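Local atomic coordinates of sensor protein KdpD (Escherichia coli, PDB entry 4QPR), a protein that is a membrane sensor histidine kinase that, with the response regulator KdpE, controls expression of the Kdp potassium-uptake system. Residues Gly56-Asp61 against Gly84-Ile89; Gln88-Lys93 against Gly100-Glu105. All coordinates share one frame; numbering follows the deposited sequence.

Contact 1: Gly56-Asp61 against Gly84-Ile89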
ATOM      1  N   GLY A  56       9.942 -14.613  23.685  1.00 33.17           N
ATOM      2  CA  GLY A  56       8.879 -13.663  23.939  1.00 27.44           C
ATOM      3  C   GLY A  56       7.588 -13.950  23.201  1.00 26.03           C
ATOM      4  O   GLY A  56       6.560 -13.396  23.553  1.00 20.85           O
HETATM    5  N   MSE A  57       7.626 -14.785  22.165  1.00 18.48           N
HETATM    6  CA  MSE A  57       6.390 -15.197  21.499  1.00 16.99           C
HETATM    7  C   MSE A  57       5.965 -16.615  21.864  1.00 17.81           C
HETATM    8  O   MSE A  57       6.807 -17.489  22.047  1.00 19.32           O
HETATM    9  CB  MSE A  57       6.501 -15.110  19.979  1.00 15.90           C
HETATM   10  CG  MSE A  57       6.568 -13.669  19.509  1.00 14.96           C
HETATM   11 SE   MSE A  57       6.636 -13.480  17.572  0.67 14.42          SE
HETATM   12  CE  MSE A  57       4.757 -13.719  17.202  1.00 13.97           C
ATOM     13  N   THR A  58       4.656 -16.836  21.954  1.00 17.05           N
ATOM     14  CA  THR A  58       4.122 -18.184  22.169  1.00 17.89           C
ATOM     15  C   THR A  58       4.315 -18.971  20.877  1.00 17.61           C
ATOM     16  O   THR A  58       4.161 -18.425  19.785  1.00 17.67           O
ATOM     17  CB  THR A  58       2.607 -18.145  22.505  1.00 25.50           C
ATOM     18  OG1 THR A  58       2.360 -17.142  23.492  1.00 28.79           O
ATOM     19  CG2 THR A  58       2.158 -19.476  23.075  1.00 27.20           C
ATOM     20  N   PRO A  59       4.666 -20.260  20.989  1.00 19.12           N
ATOM     21  CA  PRO A  59       4.832 -21.048  19.765  1.00 19.10           C
ATOM     22  C   PRO A  59       3.518 -21.203  19.011  1.00 21.51           C
ATOM     23  O   PRO A  59       2.490 -21.460  19.627  1.00 23.52           O
ATOM     24  CB  PRO A  59       5.284 -22.413  20.284  1.00 21.31           C
ATOM     25  CG  PRO A  59       5.875 -22.150  21.624  1.00 26.06           C
ATOM     26  CD  PRO A  59       5.156 -20.953  22.188  1.00 21.20           C
ATOM     27  N   TRP A  60       3.559 -21.052  17.695  1.00 20.54           N
ATOM     28  CA  TRP A  60       2.373 -21.271  16.866  1.00 22.35           C
ATOM     29  C   TRP A  60       2.497 -22.606  16.148  1.00 24.25           C
ATOM     30  O   TRP A  60       3.572 -23.212  16.121  1.00 20.57           O
ATOM     31  CB  TRP A  60       2.199 -20.137  15.852  1.00 20.90           C
ATOM     32  CG  TRP A  60       3.385 -19.944  14.963  1.00 20.02           C
ATOM     33  CD1 TRP A  60       3.660 -20.605  13.790  1.00 18.65           C
ATOM     34  CD2 TRP A  60       4.472 -19.051  15.179  1.00 14.62           C
ATOM     35  NE1 TRP A  60       4.855 -20.170  13.269  1.00 19.44           N
ATOM     36  CE2 TRP A  60       5.374 -19.217  14.104  1.00 19.02           C
ATOM     37  CE3 TRP A  60       4.772 -18.114  16.180  1.00 16.79           C
ATOM     38  CZ2 TRP A  60       6.562 -18.486  14.009  1.00 23.09           C
ATOM     39  CZ3 TRP A  60       5.944 -17.388  16.075  1.00 20.36           C
ATOM     40  CH2 TRP A  60       6.822 -17.573  15.002  1.00 24.50           C
ATOM     41  N   ASP A  61       1.395 -23.099  15.586  1.00 27.00           N
ATOM     42  CA  ASP A  61       1.447 -24.373  14.888  1.00 29.82           C
ATOM     43  C   ASP A  61       2.012 -24.138  13.498  1.00 20.12           C
ATOM     44  O   ASP A  61       1.447 -23.372  12.708  1.00 21.78           O
ATOM     45  CB  ASP A  61       0.069 -25.050  14.818  1.00 37.56           C
ATOM     46  CG  ASP A  61       0.108 -26.381  14.093  1.00 40.16           C
ATOM     47  OD1 ASP A  61       0.056 -27.452  14.748  1.00 42.91           O
ATOM     48  OD2 ASP A  61       0.204 -26.366  12.853  1.00 41.24           O
ATOM     49  N   GLY A  84      -9.156 -19.878  19.254  1.00 12.07           N
ATOM     50  CA  GLY A  84      -8.836 -19.616  20.649  1.00 12.35           C
ATOM     51  C   GLY A  84      -7.385 -19.266  20.972  1.00 11.12           C
ATOM     52  O   GLY A  84      -7.050 -19.039  22.142  1.00 13.18           O
ATOM     53  N   VAL A  85      -6.508 -19.222  19.974  1.00  8.80           N
ATOM     54  CA  VAL A  85      -5.102 -18.927  20.264  1.00  9.39           C
ATOM     55  C   VAL A  85      -4.921 -17.420  20.477  1.00  9.75           C
ATOM     56  O   VAL A  85      -5.706 -16.616  20.013  1.00 10.21           O
ATOM     57  CB  VAL A  85      -4.160 -19.460  19.167  1.00  9.33           C
ATOM     58  CG1 VAL A  85      -4.264 -20.987  19.085  1.00 11.41           C
ATOM     59  CG2 VAL A  85      -4.490 -18.857  17.802  1.00  9.70           C
ATOM     60  N   PRO A  86      -3.856 -17.033  21.188  1.00  9.56           N
ATOM     61  CA  PRO A  86      -3.686 -15.624  21.542  1.00 11.45           C
ATOM     62  C   PRO A  86      -2.906 -14.835  20.499  1.00 11.57           C
ATOM     63  O   PRO A  86      -2.273 -13.829  20.839  1.00 12.41           O
ATOM     64  CB  PRO A  86      -2.901 -15.714  22.858  1.00 13.26           C
ATOM     65  CG  PRO A  86      -2.037 -16.911  22.655  1.00 13.38           C
ATOM     66  CD  PRO A  86      -2.934 -17.914  21.923  1.00 11.25           C
ATOM     67  N   TYR A  87      -2.930 -15.299  19.259  1.00  9.33           N
ATOM     68  CA  TYR A  87      -2.219 -14.605  18.180  1.00  8.70           C
ATOM     69  C   TYR A  87      -3.031 -14.719  16.897  1.00  8.69           C
ATOM     70  O   TYR A  87      -3.962 -15.531  16.808  1.00  8.69           O
ATOM     71  CB  TYR A  87      -0.809 -15.199  17.983  1.00  9.94           C
ATOM     72  CG  TYR A  87      -0.802 -16.691  17.756  1.00  9.11           C
ATOM     73  CD1 TYR A  87      -1.068 -17.220  16.501  1.00 10.64           C
ATOM     74  CD2 TYR A  87      -0.568 -17.582  18.808  1.00 14.37           C
ATOM     75  CE1 TYR A  87      -1.085 -18.584  16.275  1.00 14.46           C
ATOM     76  CE2 TYR A  87      -0.589 -18.958  18.577  1.00 12.63           C
ATOM     77  CZ  TYR A  87      -0.865 -19.437  17.314  1.00 14.61           C
ATOM     78  OH  TYR A  87      -0.885 -20.810  17.065  1.00 18.80           O
ATOM     79  N   GLN A  88      -2.682 -13.903  15.911  1.00  7.76           N
ATOM     80  CA  GLN A  88      -3.269 -13.993  14.571  1.00  7.90           C
ATOM     81  C   GLN A  88      -2.221 -14.461  13.600  1.00  8.82           C
ATOM     82  O   GLN A  88      -1.038 -14.120  13.734  1.00  9.30           O
ATOM     83  CB  GLN A  88      -3.757 -12.631  14.097  1.00  9.92           C
ATOM     84  CG  GLN A  88      -4.790 -12.004  14.994  1.00  8.64           C
ATOM     85  CD  GLN A  88      -5.421 -10.816  14.322  1.00  9.94           C
ATOM     86  OE1 GLN A  88      -4.910  -9.696  14.388  1.00 11.02           O
ATOM     87  NE2 GLN A  88      -6.562 -11.053  13.676  1.00 15.34           N
ATOM     88  N   ILE A  89      -2.643 -15.249  12.608  1.00  8.90           N
ATOM     89  CA  ILE A  89      -1.768 -15.659  11.521  1.00  9.14           C
ATOM     90  C   ILE A  89      -2.349 -15.024  10.269  1.00  9.17           C
ATOM     91  O   ILE A  89      -3.457 -15.358   9.866  1.00 10.33           O
ATOM     92  CB  ILE A  89      -1.734 -17.186  11.371  1.00 13.61           C
ATOM     93  CG1 ILE A  89      -1.121 -17.826  12.619  1.00 15.23           C
ATOM     94  CG2 ILE A  89      -0.921 -17.569  10.161  1.00 16.77           C
ATOM     95  CD1 ILE A  89      -1.125 -19.377  12.551  1.00 21.05           C
TER

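Contact 2: Gln88-Lys93 against Gly100-Glu105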
ATOM      1  N   GLN A  88      -2.682 -13.903  15.911  1.00  7.76           N
ATOM      2  CA  GLN A  88      -3.269 -13.993  14.571  1.00  7.90           C
ATOM      3  C   GLN A  88      -2.221 -14.461  13.600  1.00  8.82           C
ATOM      4  O   GLN A  88      -1.038 -14.120  13.734  1.00  9.30           O
ATOM      5  CB  GLN A  88      -3.757 -12.631  14.097  1.00  9.92           C
ATOM      6  CG  GLN A  88      -4.790 -12.004  14.994  1.00  8.64           C
ATOM      7  CD  GLN A  88      -5.421 -10.816  14.322  1.00  9.94           C
ATOM      8  OE1 GLN A  88      -4.910  -9.696  14.388  1.00 11.02           O
ATOM      9  NE2 GLN A  88      -6.562 -11.053  13.676  1.00 15.34           N
ATOM     10  N   ILE A  89      -2.643 -15.249  12.608  1.00  8.90           N
ATOM     11  CA  ILE A  89      -1.768 -15.659  11.521  1.00  9.14           C
ATOM     12  C   ILE A  89      -2.349 -15.024  10.269  1.00  9.17           C
ATOM     13  O   ILE A  89      -3.457 -15.358   9.866  1.00 10.33           O
ATOM     14  CB  ILE A  89      -1.734 -17.186  11.371  1.00 13.61           C
ATOM     15  CG1 ILE A  89      -1.121 -17.826  12.619  1.00 15.23           C
ATOM     16  CG2 ILE A  89      -0.921 -17.569  10.161  1.00 16.77           C
ATOM     17  CD1 ILE A  89      -1.125 -19.377  12.551  1.00 21.05           C
ATOM     18  N   LEU A  90      -1.630 -14.064   9.682  1.00  9.12           N
ATOM     19  CA  LEU A  90      -2.180 -13.261   8.588  1.00  9.75           C
ATOM     20  C   LEU A  90      -1.378 -13.402   7.308  1.00  9.22           C
ATOM     21  O   LEU A  90      -0.153 -13.186   7.308  1.00 10.91           O
ATOM     22  CB  LEU A  90      -2.195 -11.773   8.970  1.00 10.08           C
ATOM     23  CG  LEU A  90      -2.963 -11.511  10.275  1.00 11.65           C
ATOM     24  CD1 LEU A  90      -2.798 -10.053  10.676  1.00 12.14           C
ATOM     25  CD2 LEU A  90      -4.437 -11.856  10.085  1.00 13.63           C
ATOM     26  N   PRO A  91      -2.052 -13.719   6.209  1.00 10.03           N
ATOM     27  CA  PRO A  91      -1.296 -13.763   4.952  1.00 13.07           C
ATOM     28  C   PRO A  91      -0.901 -12.370   4.462  1.00 13.70           C
ATOM     29  O   PRO A  91      -1.640 -11.391   4.612  1.00 13.44           O
ATOM     30  CB  PRO A  91      -2.259 -14.454   3.992  1.00 14.53           C
ATOM     31  CG  PRO A  91      -3.616 -14.187   4.549  1.00 16.36           C
ATOM     32  CD  PRO A  91      -3.445 -14.167   6.046  1.00 11.89           C
ATOM     33  N   LEU A  92       0.304 -12.287   3.906  1.00 12.52           N
ATOM     34  CA  LEU A  92       0.767 -11.046   3.290  1.00 11.70           C
ATOM     35  C   LEU A  92       0.464 -11.158   1.814  1.00 14.02           C
ATOM     36  O   LEU A  92       1.226 -11.752   1.055  1.00 14.53           O
ATOM     37  CB  LEU A  92       2.265 -10.866   3.526  1.00 12.57           C
ATOM     38  CG  LEU A  92       2.650 -10.919   5.004  1.00 12.39           C
ATOM     39  CD1 LEU A  92       4.161 -10.925   5.179  1.00 13.44           C
ATOM     40  CD2 LEU A  92       2.054  -9.741   5.773  1.00 13.64           C
ATOM     41  N   LYS A  93      -0.681 -10.624   1.408  1.00 13.90           N
ATOM     42  CA  LYS A  93      -1.187 -10.858   0.070  1.00 16.33           C
ATOM     43  C   LYS A  93      -1.222  -9.603  -0.772  1.00 18.97           C
ATOM     44  O   LYS A  93      -1.581  -8.533  -0.297  1.00 20.16           O
ATOM     45  CB  LYS A  93      -2.618 -11.405   0.126  1.00 22.51           C
ATOM     46  CG  LYS A  93      -2.811 -12.640   0.937  1.00 24.64           C
ATOM     47  CD  LYS A  93      -4.272 -13.095   0.857  1.00 21.82           C
ATOM     48  CE  LYS A  93      -4.673 -13.575  -0.536  1.00 21.52           C
ATOM     49  NZ  LYS A  93      -6.009 -14.294  -0.531  1.00 23.89           N
ATOM     50  N   GLY A 100       3.982 -14.239   1.920  1.00 13.50           N
ATOM     51  CA  GLY A 100       4.526 -14.559   3.219  1.00 13.60           C
ATOM     52  C   GLY A 100       3.407 -14.484   4.237  1.00 11.26           C
ATOM     53  O   GLY A 100       2.242 -14.368   3.843  1.00 13.27           O
ATOM     54  N   LEU A 101       3.759 -14.597   5.515  1.00 10.39           N
ATOM     55  CA  LEU A 101       2.787 -14.460   6.602  1.00 10.09           C
ATOM     56  C   LEU A 101       3.365 -13.568   7.652  1.00 12.87           C
ATOM     57  O   LEU A 101       4.591 -13.421   7.774  1.00 12.41           O
ATOM     58  CB  LEU A 101       2.541 -15.789   7.316  1.00 16.44           C
ATOM     59  CG  LEU A 101       1.987 -16.983   6.562  1.00 19.58           C
ATOM     60  CD1 LEU A 101       1.831 -18.082   7.576  1.00 19.27           C
ATOM     61  CD2 LEU A 101       0.643 -16.651   5.946  1.00 18.97           C
ATOM     62  N   VAL A 102       2.479 -12.979   8.443  1.00 10.39           N
ATOM     63  CA  VAL A 102       2.933 -12.392   9.686  1.00 11.15           C
ATOM     64  C   VAL A 102       2.123 -12.986  10.823  1.00 11.57           C
ATOM     65  O   VAL A 102       0.897 -13.127  10.730  1.00 11.86           O
ATOM     66  CB  VAL A 102       2.893 -10.852   9.676  1.00  9.50           C
ATOM     67  CG1 VAL A 102       1.460 -10.304   9.457  1.00 12.37           C
ATOM     68  CG2 VAL A 102       3.538 -10.273  10.944  1.00 11.73           C
ATOM     69  N   VAL A 103       2.832 -13.395  11.865  1.00  8.43           N
ATOM     70  CA  VAL A 103       2.186 -13.863  13.081  1.00  9.09           C
ATOM     71  C   VAL A 103       2.231 -12.679  14.049  1.00 10.24           C
ATOM     72  O   VAL A 103       3.309 -12.105  14.283  1.00 10.09           O
ATOM     73  CB  VAL A 103       2.908 -15.072  13.690  1.00 11.12           C
ATOM     74  CG1 VAL A 103       2.195 -15.513  14.968  1.00 10.82           C
ATOM     75  CG2 VAL A 103       2.973 -16.217  12.692  1.00 12.70           C
ATOM     76  N   VAL A 104       1.075 -12.297  14.588  1.00  7.77           N
ATOM     77  CA  VAL A 104       0.984 -11.111  15.458  1.00  6.05           C
ATOM     78  C   VAL A 104       0.415 -11.537  16.817  1.00  9.50           C
ATOM     79  O   VAL A 104      -0.697 -12.048  16.898  1.00  8.26           O
ATOM     80  CB  VAL A 104       0.070 -10.040  14.838  1.00  7.26           C
ATOM     81  CG1 VAL A 104       0.042  -8.788  15.701  1.00  8.71           C
ATOM     82  CG2 VAL A 104       0.563  -9.678  13.439  1.00  9.76           C
ATOM     83  N   GLU A 105       1.197 -11.340  17.883  1.00  7.80           N
ATOM     84  CA  GLU A 105       0.772 -11.725  19.224  1.00  6.23           C
ATOM     85  C   GLU A 105       0.757 -10.470  20.079  1.00  8.09           C
ATOM     86  O   GLU A 105       1.807  -9.997  20.490  1.00  8.40           O
ATOM     87  CB  GLU A 105       1.750 -12.747  19.804  1.00  8.08           C
ATOM     88  CG  GLU A 105       1.275 -13.249  21.158  1.00  9.05           C
ATOM     89  CD  GLU A 105       2.216 -14.243  21.810  1.00  9.99           C
ATOM     90  OE1 GLU A 105       3.235 -14.616  21.194  1.00 14.18           O
ATOM     91  OE2 GLU A 105       1.915 -14.653  22.962  1.00 12.63           O
TER

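Contact 1: Gly56-Asp61 against Gly84-Ile89
Y87 meets W60 with the far end of its phenol, while the indole heads off elsewhere. The hydroxyl OH of Y87 comes to 3.3 Å from W60 CA, and CZ of the same ring lies 3.5 Å from W60 CB. CZ and W60 CB make an apolar contact, with the hydroxyl resting on the tryptophan's backbone carbon; the two aromatic rings do not stack. W60 CB sits obliquely to the phenol, whereas V85 CG2 from the tyrosine's own segment stands 3.6 Å above the plane, over the ring centre, on the opposite side. The ring is thus held between its neighbour but one in sequence and the loop in front of it. With CG of Y87 tucked between the backbone N and the carbonyl carbon (chi1 54°), the ring is carried forward from residues 84-89 to the loop. In the GAF domain, this pairs the loop leading into helix 62-71 with the chain just entering strand 88-94. The same first torsion at W60 (57°) turns its indole away from Y87, and the side chain packs instead on L40 and V103 of the sheet and A65 of the helix. Upstream, P59 O approaches Y87 CE2 obliquely at 4.1 Å, and T58 OG1, hydrogen-bonded to E105 OE2 of strand 97-106, comes only marginally near P86 CG at 4.5 Å. Cut back to an alanine, Y87 would probably leave W60 CA and CB without the phenol end against them and the V85 methyl without the ring it covers, opening a gap between loop and strand. No hydrogen bond joins the two segments; each is anchored elsewhere, the loop also where D61 OD2 accepts from I64 N at the start of helix 62-71, the other side where the Y87 backbone pairs with A77.

Contact 2: Gln88-Lys93 against Gly100-Glu105
The beta hairpin of strands 88-94 and 97-106 lies within the antiparallel sheet of the GAF domain, and residues 88-93 and 100-105 are its two arms. Q88 and V104 exchange two backbone hydrogen bonds, Q88 N to V104 O and V104 N to Q88 O, both 2.9 Å; L90 and V102 form the next such pair. I89 faces V103 between these pairs, and P91 faces L101 just beyond L90, both non-hydrogen-bonded pairs, so the proline's missing N-H costs this interface nothing. On the I89 side, I89 CG2 meets L101 CD1 at 3.8 Å, the two side chains slanting across each other, and L101 CD2 reaches back to P91 CA (3.6 Å). On the other face L92, packed on T125 and L132 of helix 115-141, crosses V102 at about a right angle, CD2 against V102 CG1 at 3.8 Å. L92 also spreads over the backbone of G100, where a CB would come within 3.5 Å of L92 CD1, a tight approach that suits the glycine. L92 N donates to G100 O (2.8 Å). The polar backbone is thus largely paired within a greasy interior, but G100 N is buried without any partner, probably at some energetic cost.

Contacts 1 and 2 are centred about 11 Å apart and share Q88 and I89, where the approach to strand 88-94 becomes the strand itself. Contact 1 is peripheral, its centre about 13 Å from that of the chain, against about 4 Å for contact 2. They are stitched together at the end of the hairpin: E105 OE2 is 2.6 Å from T58 OG1, a probable hydrogen bond that ties the 56-61 loop to strand 97-106. Beside it, Y87 CB packs 3.3 Å from V104 O. M57 and W60 also rest on V103, so the loop covers the V103 end of the face that also carries I89 and L101, which helix 62-71 covers further along.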